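Myo-inositol 2-dehydrogenase (Lactobacillus plantarum WCFS1, PDB 3CEA) probably catalyses the NAD-dependent oxidation of myo-inositol at its C2 hydroxyl, and forms a four-chain assembly whose subunits each hold a Rossmann-type dinucleotide-binding domain. Local coordinates at residues A91-L96 and K119-Q124; D201-Y206 and Q229-D234. All blocks are in the same frame, centred on the assembly; numbering follows the deposited sequence.

Contact 1 (A91-L96 and K119-Q124); sequences AMNAGL and KSHPNQ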
loop_
_atom_site.group_PDB
_atom_site.type_symbol
_atom_site.label_atom_id
_atom_site.label_comp_id
_atom_site.label_asym_id
_atom_site.label_seq_id
_atom_site.Cartn_x
_atom_site.Cartn_y
_atom_site.Cartn_z
ATOM N N ALA A 91 -10.865 25.962 39.618
ATOM C CA ALA A 91 -11.642 26.546 38.525
ATOM C C ALA A 91 -13.130 26.202 38.607
ATOM O O ALA A 91 -13.975 27.053 38.324
ATOM C CB ALA A 91 -11.065 26.127 37.175
HETATM N N MSE A 92 -13.440 24.961 38.985
HETATM C CA MSE A 92 -14.826 24.532 39.207
HETATM C C MSE A 92 -15.481 25.354 40.323
HETATM O O MSE A 92 -16.628 25.786 40.190
HETATM C CB MSE A 92 -14.902 23.039 39.555
HETATM C CG MSE A 92 -14.527 22.069 38.431
HETATM SE SE MSE A 92 -15.804 21.916 36.956
HETATM C CE MSE A 92 -17.388 21.568 37.922
ATOM N N ASN A 93 -14.741 25.568 41.411
ATOM C CA ASN A 93 -15.218 26.349 42.555
ATOM C C ASN A 93 -15.444 27.826 42.242
ATOM O O ASN A 93 -16.205 28.505 42.936
ATOM C CB ASN A 93 -14.256 26.214 43.740
ATOM C CG ASN A 93 -14.385 24.883 44.454
ATOM O OD1 ASN A 93 -15.463 24.288 44.503
ATOM N ND2 ASN A 93 -13.283 24.412 45.025
ATOM N N ALA A 94 -14.776 28.318 41.201
ATOM C CA ALA A 94 -14.919 29.702 40.771
ATOM C C ALA A 94 -16.016 29.864 39.716
ATOM O O ALA A 94 -16.163 30.937 39.126
ATOM C CB ALA A 94 -13.593 30.231 40.254
ATOM N N GLY A 95 -16.777 28.797 39.482
ATOM C CA GLY A 95 -17.927 28.838 38.575
ATOM C C GLY A 95 -17.603 28.619 37.109
ATOM O O GLY A 95 -18.491 28.679 36.253
ATOM N N LEU A 96 -16.332 28.352 36.820
ATOM C CA LEU A 96 -15.858 28.182 35.451
ATOM C C LEU A 96 -16.224 26.820 34.866
ATOM O O LEU A 96 -16.340 25.826 35.588
ATOM C CB LEU A 96 -14.336 28.377 35.391
ATOM C CG LEU A 96 -13.714 29.774 35.256
ATOM C CD1 LEU A 96 -14.152 30.744 36.352
ATOM C CD2 LEU A 96 -12.200 29.652 35.242
ATOM N N LYS A 119 -18.858 16.727 40.243
ATOM C CA LYS A 119 -20.226 16.254 40.457
ATOM C C LYS A 119 -21.086 17.293 41.177
ATOM O O LYS A 119 -22.280 17.415 40.897
ATOM C CB LYS A 119 -20.221 14.938 41.241
ATOM C CG LYS A 119 -21.496 14.113 41.106
ATOM N N SER A 120 -20.474 18.047 42.089
ATOM C CA SER A 120 -21.196 19.050 42.881
ATOM C C SER A 120 -21.511 20.337 42.102
ATOM O O SER A 120 -22.209 21.217 42.610
ATOM C CB SER A 120 -20.447 19.368 44.183
ATOM O OG SER A 120 -19.282 20.137 43.939
ATOM N N HIS A 121 -20.997 20.440 40.878
ATOM C CA HIS A 121 -21.330 21.552 39.987
ATOM C C HIS A 121 -21.921 21.025 38.673
ATOM O O HIS A 121 -21.235 21.007 37.646
ATOM C CB HIS A 121 -20.098 22.421 39.707
ATOM C CG HIS A 121 -19.486 23.032 40.930
ATOM N ND1 HIS A 121 -18.617 22.346 41.750
ATOM C CD2 HIS A 121 -19.605 24.272 41.461
ATOM C CE1 HIS A 121 -18.233 23.134 42.739
ATOM N NE2 HIS A 121 -18.816 24.309 42.586
ATOM N N PRO A 122 -23.203 20.602 38.699
ATOM C CA PRO A 122 -23.819 19.988 37.517
ATOM C C PRO A 122 -24.161 21.002 36.421
ATOM O O PRO A 122 -24.343 20.617 35.262
ATOM C CB PRO A 122 -25.093 19.349 38.081
ATOM C CG PRO A 122 -25.445 20.196 39.247
ATOM C CD PRO A 122 -24.149 20.689 39.829
ATOM N N ASN A 123 -24.245 22.277 36.801
ATOM C CA ASN A 123 -24.516 23.365 35.863
ATOM C C ASN A 123 -23.268 23.789 35.089
ATOM O O ASN A 123 -23.355 24.543 34.116
ATOM C CB ASN A 123 -25.118 24.567 36.601
ATOM C CG ASN A 123 -26.422 24.230 37.317
ATOM O OD1 ASN A 123 -26.871 23.081 37.321
ATOM N ND2 ASN A 123 -27.033 25.239 37.929
ATOM N N GLN A 124 -22.109 23.300 35.529
ATOM C CA GLN A 124 -20.833 23.600 34.885
ATOM C C GLN A 124 -20.344 22.404 34.086
ATOM O O GLN A 124 -20.303 21.277 34.591
ATOM C CB GLN A 124 -19.782 24.003 35.923
ATOM C CG GLN A 124 -19.969 25.405 36.486
ATOM C CD GLN A 124 -19.267 25.601 37.816
ATOM O OE1 GLN A 124 -19.905 25.909 38.821
ATOM N NE2 GLN A 124 -17.952 25.420 37.830
#
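M92 O is gripped by two donors: the side-chain amide of Q124, with NE2 at 2.7 Å from M92 O, and the backbone N of G95. The Q124 bond is almost straight, 177° at the hydrogen; it runs in the carbonyl plane onto a lone pair and within the plane of the Q124 amide. The same NE2 also bonds to L96 O at 2.8 Å, here from above the carbonyl plane and more bent. Both bonds fix the rotation of the amide, which lies against G95, its CD 3.5 Å from G95 C. NE2 thus spans the Schellman motif that ends helix 84-93, in which G95 N bonds to M92 O and L96 N to A91 O, with G95 (positive phi) as C'. M92 O also sits over one face of the H121 ring, toward its rim. Bent at chi2 (-71°) and chi3 (-52°), the selenomethionine M92 carries CE to 3.4 Å from H121 CB. H121 ND1 is bonded to V117 O. The contact ties the C-terminal end of helix 84-93 to the loop between helix 108-119 and strand 126-127, with M92 also packing on V98 of strand 97-100 and V117 of helix 108-119.

Contact 2 (D201-Y206 and Q229-D234); sequences DPVQAY and QLKMSD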
loop_
_atom_site.group_PDB
_atom_site.type_symbol
_atom_site.label_atom_id
_atom_site.label_comp_id
_atom_site.label_asym_id
_atom_site.label_seq_id
_atom_site.Cartn_x
_atom_site.Cartn_y
_atom_site.Cartn_z
ATOM N N ASP A 201 -15.087 -4.006 30.007
ATOM C CA ASP A 201 -13.977 -3.547 30.837
ATOM C C ASP A 201 -12.929 -4.656 30.976
ATOM O O ASP A 201 -13.279 -5.835 30.965
ATOM C CB ASP A 201 -14.477 -3.139 32.228
ATOM C CG ASP A 201 -15.186 -1.787 32.235
ATOM O OD1 ASP A 201 -14.968 -0.973 31.308
ATOM O OD2 ASP A 201 -15.959 -1.535 33.188
ATOM N N PRO A 202 -11.638 -4.284 31.094
ATOM C CA PRO A 202 -10.593 -5.268 31.378
ATOM C C PRO A 202 -10.698 -5.809 32.801
ATOM O O PRO A 202 -10.967 -5.048 33.736
ATOM C CB PRO A 202 -9.292 -4.468 31.225
ATOM C CG PRO A 202 -9.672 -3.207 30.541
ATOM C CD PRO A 202 -11.078 -2.933 30.937
ATOM N N VAL A 203 -10.486 -7.113 32.956
ATOM C CA VAL A 203 -10.509 -7.747 34.276
ATOM C C VAL A 203 -9.118 -8.200 34.737
ATOM O O VAL A 203 -8.917 -8.497 35.915
ATOM C CB VAL A 203 -11.511 -8.932 34.335
ATOM C CG1 VAL A 203 -12.931 -8.439 34.090
ATOM C CG2 VAL A 203 -11.133 -10.029 33.341
ATOM N N GLN A 204 -8.168 -8.235 33.805
ATOM C CA GLN A 204 -6.820 -8.732 34.078
ATOM C C GLN A 204 -5.803 -8.085 33.147
ATOM O O GLN A 204 -6.078 -7.876 31.967
ATOM C CB GLN A 204 -6.779 -10.254 33.921
ATOM C CG GLN A 204 -5.579 -10.933 34.562
ATOM C CD GLN A 204 -5.670 -12.443 34.491
ATOM O OE1 GLN A 204 -5.529 -13.041 33.423
ATOM N NE2 GLN A 204 -5.906 -13.069 35.635
ATOM N N ALA A 205 -4.624 -7.782 33.687
ATOM C CA ALA A 205 -3.570 -7.121 32.926
ATOM C C ALA A 205 -2.202 -7.750 33.146
ATOM O O ALA A 205 -1.818 -8.076 34.275
ATOM C CB ALA A 205 -3.523 -5.636 33.259
ATOM N N TYR A 206 -1.479 -7.918 32.043
ATOM C CA TYR A 206 -0.089 -8.335 32.060
ATOM C C TYR A 206 0.713 -7.268 31.347
ATOM O O TYR A 206 0.485 -7.005 30.163
ATOM C CB TYR A 206 0.079 -9.680 31.360
ATOM C CG TYR A 206 1.502 -10.214 31.315
ATOM C CD1 TYR A 206 2.284 -10.287 32.468
ATOM C CD2 TYR A 206 2.052 -10.675 30.118
ATOM C CE1 TYR A 206 3.585 -10.784 32.425
ATOM C CE2 TYR A 206 3.342 -11.188 30.066
ATOM C CZ TYR A 206 4.105 -11.237 31.221
ATOM O OH TYR A 206 5.387 -11.736 31.170
ATOM N N GLN A 229 -0.927 -6.877 27.794
ATOM C CA GLN A 229 -2.003 -7.735 27.322
ATOM C C GLN A 229 -3.142 -7.695 28.334
ATOM O O GLN A 229 -2.896 -7.653 29.542
ATOM C CB GLN A 229 -1.519 -9.167 27.096
ATOM C CG GLN A 229 -2.525 -10.047 26.349
ATOM C CD GLN A 229 -1.930 -11.354 25.874
ATOM O OE1 GLN A 229 -0.963 -11.367 25.113
ATOM N NE2 GLN A 229 -2.515 -12.464 26.309
ATOM N N LEU A 230 -4.379 -7.698 27.833
ATOM C CA LEU A 230 -5.561 -7.528 28.675
ATOM C C LEU A 230 -6.640 -8.574 28.410
ATOM O O LEU A 230 -6.895 -8.953 27.265
ATOM C CB LEU A 230 -6.171 -6.128 28.496
ATOM C CG LEU A 230 -5.337 -4.842 28.593
ATOM C CD1 LEU A 230 -6.158 -3.658 28.103
ATOM C CD2 LEU A 230 -4.827 -4.575 30.005
ATOM N N LYS A 231 -7.276 -9.025 29.485
ATOM C CA LYS A 231 -8.435 -9.896 29.399
ATOM C C LYS A 231 -9.662 -9.031 29.657
ATOM O O LYS A 231 -9.738 -8.354 30.684
ATOM C CB LYS A 231 -8.328 -11.021 30.435
ATOM C CG LYS A 231 -9.354 -12.129 30.273
ATOM C CD LYS A 231 -9.229 -13.177 31.374
ATOM C CE LYS A 231 -10.212 -14.324 31.149
ATOM N NZ LYS A 231 -10.122 -15.366 32.214
HETATM N N MSE A 232 -10.606 -9.032 28.718
HETATM C CA MSE A 232 -11.828 -8.237 28.859
HETATM C C MSE A 232 -12.948 -9.039 29.524
HETATM O O MSE A 232 -12.911 -10.272 29.555
HETATM C CB MSE A 232 -12.299 -7.676 27.508
HETATM C CG MSE A 232 -11.232 -6.929 26.711
HETATM SE SE MSE A 232 -10.503 -5.361 27.589
HETATM C CE MSE A 232 -12.060 -4.210 27.513
ATOM N N SER A 233 -13.945 -8.321 30.036
ATOM C CA SER A 233 -15.040 -8.895 30.822
ATOM C C SER A 233 -15.944 -9.872 30.064
ATOM O O SER A 233 -16.682 -10.636 30.689
ATOM C CB SER A 233 -15.890 -7.778 31.443
ATOM O OG SER A 233 -16.396 -6.893 30.453
ATOM N N ASP A 234 -15.897 -9.849 28.735
ATOM C CA ASP A 234 -16.727 -10.757 27.937
ATOM C C ASP A 234 -15.948 -11.534 26.872
ATOM O O ASP A 234 -16.518 -11.945 25.856
ATOM C CB ASP A 234 -17.922 -10.016 27.323
#
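Bends at chi2 (-61°) and chi3 (-69°) fold the selenomethionine M232 back so that it runs alongside the P202 ring; SE lies 3.7 Å from P202 CG, and CE reaches the ring nitrogen. With an alanine at P202, lacking CG and CD, SE and CE of M232 would probably lose part of their apolar neighbour and a gap would be likely to open beside them. V203 sets CG2 between its backbone N and carbonyl carbon, 3.4 Å from K231 O and alongside the extended K231 chain. At a classic beta bulge, V203 and Q204 are set against the single residue K231: K231 O takes a short, nearly straight bond from V203 N (2.7 Å) and a weak one from Q204 N. Beyond it the antiparallel ladder is regular, with K231 N bonded to Q204 O at 3.0 Å and Y206 and Q229 forming a doubly bonded pair. At the other end D201 O accepts from S233 N at 2.7 Å, and S233 OG takes the N-H of D201. A205 CB meets L230 CD2 at 3.7 Å on the face covered by helix 319-338, where C332 touches both; Q204 and Y206 lie on the opposite face and exchange side-chain hydrogen bonds with Y206 and Q204 of the second subunit. Within the mixed sheet, strand 202-210 runs between strands 225-232 and 342-343, and strand 237-243 flanks 225-232 on its other edge.

Overall arrangement
Contacts 1 and 2 belong to different domains and do not touch: their centres are 34 Å apart and their nearest atoms about 18 Å. Contact 1 lies in the Rossmann-fold domain, and both its segments come before those of contact 2, in the GFO/IDH/MocA C-terminal domain, along the chain. Neither is central, their centres being 22 and 21 Å from the centre of the chain. The side chain of A91 in contact 1 is about 12 Å from the bound NAD; at that distance A91 is probably not in direct contact with the cofactor. One face of contact 2 meets the second subunit, whereas no other chain of the assembly touches the segments of contact 1.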